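Side-chain contacts in fucose-specific lectin (Aleuria aurantia, PDB 6GKE), which binds L-fucose, with strongest preference for the alpha-1,6-linked core fucose of glycoproteins, and might play a role in differentiation of the fruiting body: residues I251-R256 against W298-V303; R226-W229 against E235-E238; V25-L30 against V285-W290; A170-I173 against R177-I180. The protein carries 1 engineered substitution. One frame throughout, in Å; residues are numbered along the deposited sequence. Where two conformers were deposited one is given.

Interaction 1: residues I251-R256 against W298-V303; sequences IKDASR and WSIGAV. With FUC (alpha-L-fucopyranose), chain G.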
loop_
_atom_site.group_PDB
_atom_site.type_symbol
_atom_site.label_atom_id
_atom_site.label_comp_id
_atom_site.label_asym_id
_atom_site.label_seq_id
_atom_site.Cartn_x
_atom_site.Cartn_y
_atom_site.Cartn_z
ATOM N N ILE A 251 -14.320 10.658 -16.413
ATOM C CA ILE A 251 -14.730 11.470 -15.288
ATOM C C ILE A 251 -13.443 11.921 -14.611
ATOM O O ILE A 251 -12.717 11.088 -14.082
ATOM C CB ILE A 251 -15.624 10.667 -14.329
ATOM C CG1 ILE A 251 -16.952 10.303 -14.993
ATOM C CG2 ILE A 251 -15.823 11.414 -13.014
ATOM C CD1 ILE A 251 -17.724 9.235 -14.260
ATOM N N LYS A 252 -13.145 13.217 -14.691
ATOM C CA LYS A 252 -11.853 13.686 -14.252
ATOM C C LYS A 252 -11.933 15.149 -13.823
ATOM O O LYS A 252 -12.893 15.858 -14.116
ATOM C CB LYS A 252 -10.804 13.481 -15.346
ATOM C CG LYS A 252 -11.026 14.263 -16.629
ATOM C CD LYS A 252 -10.004 13.885 -17.671
ATOM C CE LYS A 252 -10.162 14.608 -18.988
ATOM N NZ LYS A 252 -9.159 14.139 -19.973
ATOM N N ASP A 253 -10.877 15.549 -13.117
ATOM C CA ASP A 253 -10.686 16.864 -12.552
ATOM C C ASP A 253 -9.303 17.336 -13.001
ATOM O O ASP A 253 -8.307 16.716 -12.651
ATOM C CB ASP A 253 -10.823 16.772 -11.030
ATOM C CG ASP A 253 -10.546 18.044 -10.250
ATOM O OD1 ASP A 253 -10.012 18.999 -10.841
ATOM O OD2 ASP A 253 -10.866 18.060 -9.043
ATOM N N ALA A 254 -9.255 18.414 -13.788
ATOM C CA ALA A 254 -8.000 18.890 -14.369
ATOM C C ALA A 254 -6.984 19.250 -13.274
ATOM O O ALA A 254 -5.775 19.164 -13.506
ATOM C CB ALA A 254 -8.270 20.064 -15.275
ATOM N N SER A 255 -7.472 19.646 -12.092
ATOM C CA SER A 255 -6.612 20.066 -10.977
ATOM C C SER A 255 -6.085 18.860 -10.187
ATOM O O SER A 255 -5.147 19.009 -9.403
ATOM C CB SER A 255 -7.339 21.021 -10.065
ATOM O OG SER A 255 -8.240 20.333 -9.212
ATOM N N ARG A 256 -6.701 17.688 -10.376
ATOM C CA ARG A 256 -6.338 16.462 -9.664
ATOM C C ARG A 256 -6.277 15.308 -10.657
ATOM O O ARG A 256 -7.111 14.400 -10.623
ATOM C CB ARG A 256 -7.334 16.184 -8.536
ATOM C CG ARG A 256 -7.262 17.205 -7.411
ATOM C CD ARG A 256 -8.169 16.866 -6.249
ATOM N NE ARG A 256 -7.824 15.600 -5.620
ATOM C CZ ARG A 256 -8.498 15.069 -4.611
ATOM N NH1 ARG A 256 -9.499 15.742 -4.071
ATOM N NH2 ARG A 256 -8.176 13.870 -4.155
ATOM N N TRP A 298 -19.921 15.918 -12.045
ATOM C CA TRP A 298 -19.027 15.069 -11.272
ATOM C C TRP A 298 -17.987 15.899 -10.517
ATOM O O TRP A 298 -17.408 16.829 -11.064
ATOM C CB TRP A 298 -18.305 14.093 -12.192
ATOM C CG TRP A 298 -19.174 13.016 -12.751
ATOM C CD1 TRP A 298 -19.737 12.965 -13.992
ATOM C CD2 TRP A 298 -19.572 11.815 -12.073
ATOM N NE1 TRP A 298 -20.439 11.800 -14.138
ATOM C CE2 TRP A 298 -20.372 11.082 -12.973
ATOM C CE3 TRP A 298 -19.320 11.287 -10.802
ATOM C CZ2 TRP A 298 -20.916 9.845 -12.636
ATOM C CZ3 TRP A 298 -19.857 10.064 -10.473
ATOM C CH2 TRP A 298 -20.639 9.350 -11.382
ATOM N N SER A 299 -17.702 15.495 -9.279
ATOM C CA SER A 299 -16.625 16.081 -8.498
ATOM C C SER A 299 -16.110 15.050 -7.497
ATOM O O SER A 299 -16.791 14.078 -7.204
ATOM C CB SER A 299 -17.074 17.337 -7.796
ATOM O OG SER A 299 -18.141 17.064 -6.905
ATOM N N ILE A 300 -14.905 15.286 -6.973
ATOM C CA ILE A 300 -14.379 14.479 -5.890
ATOM C C ILE A 300 -14.995 14.992 -4.584
ATOM O O ILE A 300 -14.925 16.181 -4.281
ATOM C CB ILE A 300 -12.839 14.490 -5.874
ATOM C CG1 ILE A 300 -12.278 13.905 -7.171
ATOM C CG2 ILE A 300 -12.308 13.755 -4.650
ATOM C CD1 ILE A 300 -10.805 14.148 -7.377
ATOM N N GLY A 301 -15.608 14.078 -3.828
ATOM C CA GLY A 301 -16.331 14.420 -2.608
ATOM C C GLY A 301 -15.475 14.303 -1.356
ATOM O O GLY A 301 -14.242 14.284 -1.409
ATOM N N ALA A 302 -16.161 14.237 -0.212
ATOM C CA ALA A 302 -15.522 14.165 1.098
ATOM C C ALA A 302 -14.766 12.840 1.244
ATOM O O ALA A 302 -15.202 11.805 0.746
ATOM C CB ALA A 302 -16.557 14.321 2.185
ATOM N N VAL A 303 -13.636 12.882 1.957
ATOM C CA VAL A 303 -12.811 11.704 2.195
ATOM C C VAL A 303 -13.507 10.829 3.242
ATOM O O VAL A 303 -14.041 11.328 4.235
ATOM C CB VAL A 303 -11.386 12.089 2.638
ATOM C CG1 VAL A 303 -10.544 10.869 2.977
ATOM C CG2 VAL A 303 -10.687 12.941 1.590
HETATM C C1 FUC G . -25.663 11.364 -17.501
HETATM C C2 FUC G . -24.179 11.049 -17.619
HETATM C C3 FUC G . -23.463 11.371 -16.306
HETATM C C4 FUC G . -24.157 10.665 -15.135
HETATM C C5 FUC G . -25.624 11.061 -15.131
HETATM C C6 FUC G . -26.442 10.412 -14.023
HETATM O O1 FUC G . -25.832 12.779 -17.383
HETATM O O2 FUC G . -23.622 11.819 -18.691
HETATM O O3 FUC G . -22.084 11.025 -16.418
HETATM O O4 FUC G . -24.097 9.235 -15.252
HETATM O O5 FUC G . -26.229 10.698 -16.371
HETATM O O HOH W 1 -14.618 16.976 -12.013
HETATM O O HOH W 2 -13.402 17.509 -8.147
#
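I251 and W298 carry their backbones past each other with CA atoms 6.9 Å apart, and water fills in for direct backbone pairing: one molecule donates to both K252 O and W298 O. The side chains do the rest. With CG1 of I251 anti to the carbonyl carbon (chi1 -66°) and the chain extended beyond it, CD1 is laid over one face of the W298 indole, a CH-pi contact 3.7 Å from the centroid of the six-membered ring, while CG2 rests against CG and CB. At the ring's edge, in its plane, NE1 gives an almost straight hydrogen bond (172°) to O3 of the fucose, 2.9 Å away. The isoleucine thus backs the indole that hydrogen-bonds the sugar, and the edge-to-face neighbour W292 adds to the aromatic wall. This is the seam between two blades of a six-bladed beta-propeller, where the fucose sites of this lectin lie. Further along, CD1 of I300 sits over the centre of the R256 guanidinium, 3.6 Å above its plane, and NH2 of that arginine is hydrogen-bonded to Q288. The type I turn D253-R256 closes with R256 N to D253 O, and an Asx turn overlaps it, S255 N donating to D253 OD1; S255 OG reaches the same oxygen from the same face of the carboxylate. D253 OD2 takes the second water, which in turn accepts from I300 N at 2.9 Å.

Interaction 2: residues R226-W229 against E235-E238; sequences RVYW and ELYE. With FUC (alpha-L-fucopyranose), chain G.
E238 and Y228 face each other as a non-hydrogen-bonded pair in an antiparallel beta hairpin, two middle strands of one blade of the six-bladed propeller. The E238 side chain runs outward along the tyrosine. CB lies 3.7 Å from Y228 CE1, and CG comes closer to that same ring carbon, 3.4 Å, because the two side chains point the same way. With CG anti to the backbone N (chi1 -178°) and the chain extended, the carboxylate reaches the sugar. There OE1 accepts from fucose O3 at 2.6 Å, and OE2 from fucose O4 at 2.7 Å; OE2 also takes a weak bond from Y228 OH, and the three bonds together probably limit the carboxylate's rotation. R226 holds the same sugar at the edge of its guanidinium: NE donates to fucose O4 at 2.8 Å and NH2 to O5, while NH1 is hydrogen-bonded to the engineered Q224. R226 NE and E238 OE2 stay 4.1 Å apart, beyond a salt bridge, and fucose O4 bonds to both. On the sheet face opposite Y228 and E238, the hydrogen-bonded pair W229 and Y237 meets, with Y237 CB over the indole, 3.5 Å from the centroid of its five-membered ring.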
loop_
_atom_site.group_PDB
_atom_site.type_symbol
_atom_site.label_atom_id
_atom_site.label_comp_id
_atom_site.label_asym_id
_atom_site.label_seq_id
_atom_site.Cartn_x
_atom_site.Cartn_y
_atom_site.Cartn_z
ATOM N N ARG A 226 -25.209 2.591 -16.029
ATOM C CA ARG A 226 -23.890 3.200 -16.081
ATOM C C ARG A 226 -22.858 2.123 -15.752
ATOM O O ARG A 226 -23.001 1.409 -14.759
ATOM C CB ARG A 226 -23.752 4.368 -15.099
ATOM C CG ARG A 226 -24.782 5.476 -15.276
ATOM C CD ARG A 226 -24.646 6.232 -16.588
ATOM N NE ARG A 226 -25.597 7.336 -16.694
ATOM C CZ ARG A 226 -26.812 7.250 -17.232
ATOM N NH1 ARG A 226 -27.234 6.127 -17.787
ATOM N NH2 ARG A 226 -27.607 8.307 -17.212
ATOM N N VAL A 227 -21.837 2.019 -16.606
ATOM C CA VAL A 227 -20.739 1.088 -16.418
ATOM C C VAL A 227 -19.478 1.928 -16.210
ATOM O O VAL A 227 -19.186 2.817 -17.012
ATOM C CB VAL A 227 -20.591 0.136 -17.619
ATOM C CG1 VAL A 227 -19.465 -0.858 -17.418
ATOM C CG2 VAL A 227 -21.893 -0.589 -17.914
ATOM N N TYR A 228 -18.755 1.632 -15.125
ATOM C CA TYR A 228 -17.545 2.343 -14.736
ATOM C C TYR A 228 -16.346 1.413 -14.871
ATOM O O TYR A 228 -16.428 0.234 -14.534
ATOM C CB TYR A 228 -17.632 2.840 -13.290
ATOM C CG TYR A 228 -18.758 3.815 -13.114
ATOM C CD1 TYR A 228 -18.630 5.118 -13.564
ATOM C CD2 TYR A 228 -19.978 3.417 -12.601
ATOM C CE1 TYR A 228 -19.689 6.008 -13.500
ATOM C CE2 TYR A 228 -21.045 4.295 -12.527
ATOM C CZ TYR A 228 -20.907 5.592 -12.988
ATOM O OH TYR A 228 -21.981 6.440 -12.962
ATOM N N TRP A 229 -15.217 1.965 -15.309
ATOM C CA TRP A 229 -13.977 1.216 -15.224
ATOM C C TRP A 229 -12.809 2.161 -14.979
ATOM O O TRP A 229 -12.815 3.319 -15.379
ATOM C CB TRP A 229 -13.732 0.328 -16.449
ATOM C CG TRP A 229 -13.647 1.016 -17.774
ATOM C CD1 TRP A 229 -12.538 1.489 -18.410
ATOM C CD2 TRP A 229 -14.744 1.221 -18.675
ATOM N NE1 TRP A 229 -12.878 1.992 -19.637
ATOM C CE2 TRP A 229 -14.224 1.839 -19.829
ATOM C CE3 TRP A 229 -16.115 0.954 -18.606
ATOM C CZ2 TRP A 229 -15.031 2.171 -20.915
ATOM C CZ3 TRP A 229 -16.911 1.284 -19.678
ATOM C CH2 TRP A 229 -16.375 1.888 -20.817
ATOM N N GLU A 235 -7.496 7.692 -15.427
ATOM C CA GLU A 235 -8.779 8.323 -15.145
ATOM C C GLU A 235 -9.903 7.280 -15.190
ATOM O O GLU A 235 -9.832 6.270 -15.894
ATOM C CB GLU A 235 -9.086 9.450 -16.131
ATOM C CG GLU A 235 -8.039 10.552 -16.200
ATOM C CD GLU A 235 -7.848 11.434 -14.976
ATOM O OE1 GLU A 235 -8.492 11.187 -13.928
ATOM O OE2 GLU A 235 -7.030 12.376 -15.077
ATOM N N LEU A 236 -10.952 7.569 -14.419
ATOM C CA LEU A 236 -12.205 6.833 -14.413
ATOM C C LEU A 236 -12.941 7.041 -15.743
ATOM O O LEU A 236 -13.015 8.166 -16.242
ATOM C CB LEU A 236 -13.044 7.363 -13.246
ATOM C CG LEU A 236 -14.438 6.764 -13.076
ATOM C CD1 LEU A 236 -14.371 5.272 -12.796
ATOM C CD2 LEU A 236 -15.186 7.482 -11.962
ATOM N N TYR A 237 -13.512 5.953 -16.275
ATOM C CA TYR A 237 -14.373 5.984 -17.448
ATOM C C TYR A 237 -15.799 5.606 -17.059
ATOM O O TYR A 237 -16.009 4.760 -16.178
ATOM C CB TYR A 237 -13.899 4.993 -18.511
ATOM C CG TYR A 237 -12.647 5.428 -19.221
ATOM C CD1 TYR A 237 -11.408 5.259 -18.625
ATOM C CD2 TYR A 237 -12.687 6.016 -20.475
ATOM C CE1 TYR A 237 -10.241 5.667 -19.248
ATOM C CE2 TYR A 237 -11.527 6.417 -21.122
ATOM C CZ TYR A 237 -10.301 6.243 -20.505
ATOM O OH TYR A 237 -9.154 6.645 -21.132
ATOM N N GLU A 238 -16.756 6.196 -17.780
ATOM C CA GLU A 238 -18.159 5.825 -17.678
ATOM C C GLU A 238 -18.729 5.618 -19.080
ATOM O O GLU A 238 -18.556 6.477 -19.954
ATOM C CB GLU A 238 -18.975 6.924 -16.996
ATOM C CG GLU A 238 -20.446 6.589 -16.814
ATOM C CD GLU A 238 -21.285 7.801 -16.461
ATOM O OE1 GLU A 238 -21.449 8.666 -17.348
ATOM O OE2 GLU A 238 -21.778 7.888 -15.311
HETATM C C1 FUC G . -25.663 11.364 -17.501
HETATM C C2 FUC G . -24.179 11.049 -17.619
HETATM C C3 FUC G . -23.463 11.371 -16.306
HETATM C C4 FUC G . -24.157 10.665 -15.135
HETATM C C5 FUC G . -25.624 11.061 -15.131
HETATM C C6 FUC G . -26.442 10.412 -14.023
HETATM O O1 FUC G . -25.832 12.779 -17.383
HETATM O O2 FUC G . -23.622 11.819 -18.691
HETATM O O3 FUC G . -22.084 11.025 -16.418
HETATM O O4 FUC G . -24.097 9.235 -15.252
HETATM O O5 FUC G . -26.229 10.698 -16.371
#

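Interaction 3: residues V25-L30 against V285-W290; sequences VYFQDL and VSLQQW
V25, F27 and L287 make a small, buried, purely apolar contact between the first and last blades of the six-bladed beta-propeller, where the ring of blades closes on itself. The strands, 22-28 and 286-293, belong to different sheets, and the CA atoms of F27 and L287 stay 8.9 Å apart, so side chains alone bridge the gap. One methyl does the work: CD2 of L287 touches V25 CG1 at 4.0 Å and F27 CD1 at the same 4.0 Å, with V25 CG2 scarcely farther off. V25 and L287 reach toward each other tip to tip, whereas the F27 ring is passed at a slant by the leucine. L287 gets there because its CG stands anti to the backbone N (chi1 179°), sending the branch across toward the first blade. CG of F27 lies between the backbone N and the carbonyl carbon (chi1 65°), which turns the ring to the same methyl. More apolar groups gather round the three: F4 meets F27 edge-to-face and also touches L287, I10 packs on both V25 and L287, and F279 packs on V25. The second subunit lies close by: its Y6 packs on V285 and its L59 on L30. Beside the apolar cluster, within the strand of the last blade, Q288 NE2 donates to S286 OG at 2.9 Å, the acceptor lying in the amide plane.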
loop_
_atom_site.group_PDB
_atom_site.type_symbol
_atom_site.label_atom_id
_atom_site.label_comp_id
_atom_site.label_asym_id
_atom_site.label_seq_id
_atom_site.Cartn_x
_atom_site.Cartn_y
_atom_site.Cartn_z
ATOM N N VAL A 25 -19.908 1.789 2.911
ATOM C CA VAL A 25 -18.784 1.343 2.112
ATOM C C VAL A 25 -17.945 0.396 2.971
ATOM O O VAL A 25 -17.777 0.611 4.171
ATOM C CB VAL A 25 -17.990 2.526 1.521
ATOM C CG1 VAL A 25 -17.415 3.442 2.576
ATOM C CG2 VAL A 25 -16.914 2.069 0.552
ATOM N N TYR A 26 -17.463 -0.669 2.317
ATOM C CA TYR A 26 -16.729 -1.765 2.928
ATOM C C TYR A 26 -15.335 -1.818 2.311
ATOM O O TYR A 26 -15.170 -1.692 1.093
ATOM C CB TYR A 26 -17.463 -3.101 2.733
ATOM C CG TYR A 26 -18.845 -3.031 3.315
ATOM C CD1 TYR A 26 -19.050 -3.165 4.677
ATOM C CD2 TYR A 26 -19.928 -2.685 2.525
ATOM C CE1 TYR A 26 -20.300 -2.984 5.239
ATOM C CE2 TYR A 26 -21.185 -2.500 3.070
ATOM C CZ TYR A 26 -21.369 -2.631 4.433
ATOM O OH TYR A 26 -22.596 -2.386 4.970
ATOM N N PHE A 27 -14.339 -2.019 3.177
ATOM C CA PHE A 27 -12.952 -2.094 2.772
ATOM C C PHE A 27 -12.222 -2.975 3.782
ATOM O O PHE A 27 -12.744 -3.257 4.858
ATOM C CB PHE A 27 -12.332 -0.694 2.699
ATOM C CG PHE A 27 -12.253 0.023 4.026
ATOM C CD1 PHE A 27 -13.308 0.793 4.498
ATOM C CD2 PHE A 27 -11.121 -0.088 4.821
ATOM C CE1 PHE A 27 -13.222 1.437 5.727
ATOM C CE2 PHE A 27 -11.036 0.553 6.047
ATOM C CZ PHE A 27 -12.086 1.314 6.495
ATOM N N GLN A 28 -10.998 -3.371 3.440
ATOM C CA GLN A 28 -10.214 -4.217 4.315
ATOM C C GLN A 28 -9.124 -3.393 4.997
ATOM O O GLN A 28 -8.524 -2.496 4.398
ATOM C CB GLN A 28 -9.611 -5.375 3.521
ATOM C CG GLN A 28 -9.059 -6.493 4.389
ATOM C CD GLN A 28 -8.816 -7.740 3.577
ATOM O OE1 GLN A 28 -8.363 -7.677 2.429
ATOM N NE2 GLN A 28 -9.118 -8.889 4.167
ATOM N N ASP A 29 -8.862 -3.746 6.256
ATOM C CA ASP A 29 -7.824 -3.106 7.045
ATOM C C ASP A 29 -6.550 -3.965 7.032
ATOM O O ASP A 29 -6.482 -5.043 6.434
ATOM C CB ASP A 29 -8.326 -2.761 8.451
ATOM C CG ASP A 29 -8.564 -3.926 9.399
ATOM O OD1 ASP A 29 -7.980 -5.006 9.178
ATOM O OD2 ASP A 29 -9.333 -3.727 10.368
ATOM N N LEU A 30 -5.510 -3.454 7.696
ATOM C CA LEU A 30 -4.186 -4.094 7.678
ATOM C C LEU A 30 -4.206 -5.471 8.349
ATOM O O LEU A 30 -3.335 -6.293 8.067
ATOM C CB LEU A 30 -3.169 -3.200 8.391
ATOM C CG LEU A 30 -2.985 -1.810 7.795
ATOM C CD1 LEU A 30 -2.010 -1.010 8.637
ATOM C CD2 LEU A 30 -2.511 -1.885 6.357
ATOM N N VAL A 285 -2.970 6.273 3.178
ATOM C CA VAL A 285 -3.778 5.735 2.091
ATOM C C VAL A 285 -5.252 6.064 2.352
ATOM O O VAL A 285 -5.783 5.722 3.406
ATOM C CB VAL A 285 -3.553 4.209 1.991
ATOM C CG1 VAL A 285 -4.536 3.536 1.046
ATOM C CG2 VAL A 285 -2.124 3.873 1.596
ATOM N N SER A 286 -5.910 6.702 1.381
ATOM C CA SER A 286 -7.230 7.273 1.614
ATOM C C SER A 286 -8.294 6.613 0.733
ATOM O O SER A 286 -8.021 6.135 -0.372
ATOM C CB SER A 286 -7.218 8.769 1.420
ATOM O OG SER A 286 -6.832 9.119 0.100
ATOM N N LEU A 287 -9.519 6.613 1.270
ATOM C CA LEU A 287 -10.719 6.198 0.563
ATOM C C LEU A 287 -11.451 7.464 0.121
ATOM O O LEU A 287 -11.909 8.254 0.949
ATOM C CB LEU A 287 -11.564 5.332 1.499
ATOM C CG LEU A 287 -12.886 4.802 0.947
ATOM C CD1 LEU A 287 -12.710 4.084 -0.381
ATOM C CD2 LEU A 287 -13.530 3.874 1.964
ATOM N N GLN A 288 -11.499 7.656 -1.198
ATOM C CA GLN A 288 -12.061 8.830 -1.821
ATOM C C GLN A 288 -13.269 8.417 -2.655
ATOM O O GLN A 288 -13.504 7.228 -2.880
ATOM C CB GLN A 288 -11.048 9.475 -2.767
ATOM C CG GLN A 288 -9.674 9.716 -2.174
ATOM C CD GLN A 288 -9.393 11.149 -1.801
ATOM O OE1 GLN A 288 -10.102 12.079 -2.190
ATOM N NE2 GLN A 288 -8.310 11.326 -1.065
ATOM N N GLN A 289 -14.019 9.397 -3.155
ATOM C CA GLN A 289 -15.070 9.079 -4.095
ATOM C C GLN A 289 -15.350 10.237 -5.044
ATOM O O GLN A 289 -15.214 11.411 -4.678
ATOM C CB GLN A 289 -16.380 8.776 -3.384
ATOM C CG GLN A 289 -16.972 9.995 -2.701
ATOM C CD GLN A 289 -18.430 9.778 -2.406
ATOM O OE1 GLN A 289 -18.813 9.578 -1.261
ATOM N NE2 GLN A 289 -19.247 9.794 -3.449
ATOM N N TRP A 290 -15.752 9.858 -6.256
ATOM C CA TRP A 290 -16.442 10.708 -7.172
ATOM C C TRP A 290 -17.924 10.724 -6.795
ATOM O O TRP A 290 -18.474 9.706 -6.372
ATOM C CB TRP A 290 -16.272 10.197 -8.602
ATOM C CG TRP A 290 -14.875 10.348 -9.103
ATOM C CD1 TRP A 290 -13.886 9.409 -9.097
ATOM C CD2 TRP A 290 -14.296 11.546 -9.637
ATOM N NE1 TRP A 290 -12.738 9.934 -9.620
ATOM C CE2 TRP A 290 -12.959 11.242 -9.963
ATOM C CE3 TRP A 290 -14.785 12.828 -9.906
ATOM C CZ2 TRP A 290 -12.101 12.187 -10.522
ATOM C CZ3 TRP A 290 -13.937 13.760 -10.460
ATOM C CH2 TRP A 290 -12.615 13.438 -10.765
#

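Interaction 4: residues A170-I173 against R177-I180; sequences ATAI and RLRI. With FUC (alpha-L-fucopyranose), chain F.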
loop_
_atom_site.group_PDB
_atom_site.type_symbol
_atom_site.label_atom_id
_atom_site.label_comp_id
_atom_site.label_asym_id
_atom_site.label_seq_id
_atom_site.Cartn_x
_atom_site.Cartn_y
_atom_site.Cartn_z
ATOM N N ALA A 170 -22.044 -6.013 -11.949
ATOM C CA ALA A 170 -23.302 -6.760 -11.983
ATOM C C ALA A 170 -24.439 -5.856 -11.513
ATOM O O ALA A 170 -24.373 -5.299 -10.426
ATOM C CB ALA A 170 -23.215 -7.996 -11.122
ATOM N N THR A 171 -25.502 -5.753 -12.312
ATOM C CA THR A 171 -26.627 -4.919 -11.917
ATOM C C THR A 171 -27.938 -5.560 -12.381
ATOM O O THR A 171 -28.014 -6.132 -13.469
ATOM C CB THR A 171 -26.426 -3.481 -12.417
ATOM O OG1 THR A 171 -27.458 -2.643 -11.897
ATOM C CG2 THR A 171 -26.400 -3.355 -13.923
ATOM N N ALA A 172 -28.966 -5.444 -11.532
ATOM C CA ALA A 172 -30.325 -5.830 -11.881
ATOM C C ALA A 172 -31.026 -4.596 -12.446
ATOM O O ALA A 172 -31.384 -3.686 -11.703
ATOM C CB ALA A 172 -31.057 -6.379 -10.679
ATOM N N ILE A 173 -31.188 -4.562 -13.770
ATOM C CA ILE A 173 -31.713 -3.377 -14.459
ATOM C C ILE A 173 -33.240 -3.314 -14.375
ATOM O O ILE A 173 -33.835 -2.307 -14.741
ATOM C CB ILE A 173 -31.222 -3.323 -15.918
ATOM C CG1 ILE A 173 -31.822 -4.429 -16.792
ATOM C CG2 ILE A 173 -29.701 -3.318 -15.968
ATOM C CD1 ILE A 173 -31.615 -4.202 -18.278
ATOM N N ARG A 177 -34.065 -8.997 -14.383
ATOM C CA ARG A 177 -33.376 -8.611 -15.617
ATOM C C ARG A 177 -31.964 -8.179 -15.234
ATOM O O ARG A 177 -31.791 -7.191 -14.509
ATOM C CB ARG A 177 -34.073 -7.458 -16.344
ATOM C CG ARG A 177 -35.398 -7.818 -16.999
ATOM C CD ARG A 177 -36.023 -6.616 -17.686
ATOM N NE ARG A 177 -35.261 -6.155 -18.839
ATOM C CZ ARG A 177 -35.322 -4.928 -19.344
ATOM N NH1 ARG A 177 -35.988 -3.980 -18.707
ATOM N NH2 ARG A 177 -34.704 -4.646 -20.476
ATOM N N LEU A 178 -30.973 -8.943 -15.706
ATOM C CA LEU A 178 -29.603 -8.834 -15.201
ATOM C C LEU A 178 -28.650 -8.425 -16.319
ATOM O O LEU A 178 -28.786 -8.896 -17.447
ATOM C CB LEU A 178 -29.141 -10.187 -14.653
ATOM C CG LEU A 178 -30.139 -10.934 -13.776
ATOM C CD1 LEU A 178 -29.499 -12.207 -13.251
ATOM C CD2 LEU A 178 -30.655 -10.070 -12.631
ATOM N N ARG A 179 -27.658 -7.599 -15.973
ATOM C CA ARG A 179 -26.589 -7.254 -16.893
ATOM C C ARG A 179 -25.256 -7.386 -16.157
ATOM O O ARG A 179 -25.071 -6.816 -15.076
ATOM C CB ARG A 179 -26.756 -5.838 -17.452
ATOM C CG ARG A 179 -28.010 -5.635 -18.293
ATOM C CD ARG A 179 -28.015 -6.443 -19.583
ATOM N NE ARG A 179 -29.186 -6.186 -20.414
ATOM C CZ ARG A 179 -30.350 -6.830 -20.326
ATOM N NH1 ARG A 179 -30.548 -7.766 -19.409
ATOM N NH2 ARG A 179 -31.323 -6.531 -21.173
ATOM N N ILE A 180 -24.348 -8.153 -16.764
ATOM C CA ILE A 180 -23.037 -8.466 -16.202
ATOM C C ILE A 180 -21.977 -7.950 -17.172
ATOM O O ILE A 180 -22.062 -8.215 -18.370
ATOM C CB ILE A 180 -22.868 -9.982 -15.976
ATOM C CG1 ILE A 180 -24.075 -10.612 -15.270
ATOM C CG2 ILE A 180 -21.549 -10.261 -15.267
ATOM C CD1 ILE A 180 -24.407 -10.036 -13.909
HETATM C C1 FUC F . -29.912 -5.377 -24.413
HETATM C C2 FUC F . -28.405 -5.196 -24.492
HETATM C C3 FUC F . -28.039 -3.722 -24.317
HETATM C C4 FUC F . -28.631 -3.202 -23.007
HETATM C C5 FUC F . -30.143 -3.384 -23.057
HETATM C C6 FUC F . -30.833 -2.911 -21.785
HETATM O O1 FUC F . -30.469 -4.780 -25.576
HETATM O O2 FUC F . -27.927 -5.711 -25.744
HETATM O O3 FUC F . -26.627 -3.538 -24.405
HETATM O O4 FUC F . -28.141 -3.939 -21.885
HETATM O O5 FUC F . -30.442 -4.778 -23.226
#
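T171 and R179 form the hydrogen-bonded pair of this antiparallel hairpin, T171 N donating to R179 O at 3.0 Å and R179 N to T171 O at 2.9 Å. Next along, I173 N gives R177 O a shorter but more bent bond, 2.8 Å with 133° at the hydrogen. The hairpin supplies the first two strands of a blade in the six-bladed beta-propeller. T171 OG1 finds its partner outside, in S218 OG. On the face shared with T171, R179 is busy at every nitrogen. NH1 donates to L178 O from above that carbonyl's plane, NE to fucose O4 at 2.9 Å, and NH2 to fucose O5 at 2.8 Å; NH2 also forms a salt bridge with D195. The sugar lies at the guanidinium's edge, while one face is taken by CD1 of I173, centred 3.6 Å above it. I173 can do this because CG1 sits between backbone N and carbonyl carbon (chi1 68°) and the chain then extends over the arginine; its CG2 leans on R179 CG. On the other side of the sheet, A170 CB meets I180 CD1 at 3.7 Å. With its edge bonded and a face under a methyl group, the R179 guanidinium should have little freedom to rotate, which is consistent with NE and NH2 being presented together to fucose O4 and O5.

Interactions 1 and 2 build one fucose site from both sides of a blade seam: W298 comes from one, R226 and E238 from the other, with W298 CZ2 3.4 Å from E238 OE2. A probable backbone hydrogen bond, I251 N to L236 O at 2.8 Å, ties them. Interaction 3 joins this group through its 285-290 segment, on strand 286-293, next to strand 297-300 in the same sheet, with G301 N probably hydrogen-bonded to Q289 O at 2.8 Å; L236 CD2 also packs on W290 CD1 at 3.7 Å. Interaction 4, centred about 16 Å from the centre of interaction 2, serves a separate fucose, and its R179 plays the part R226 plays there.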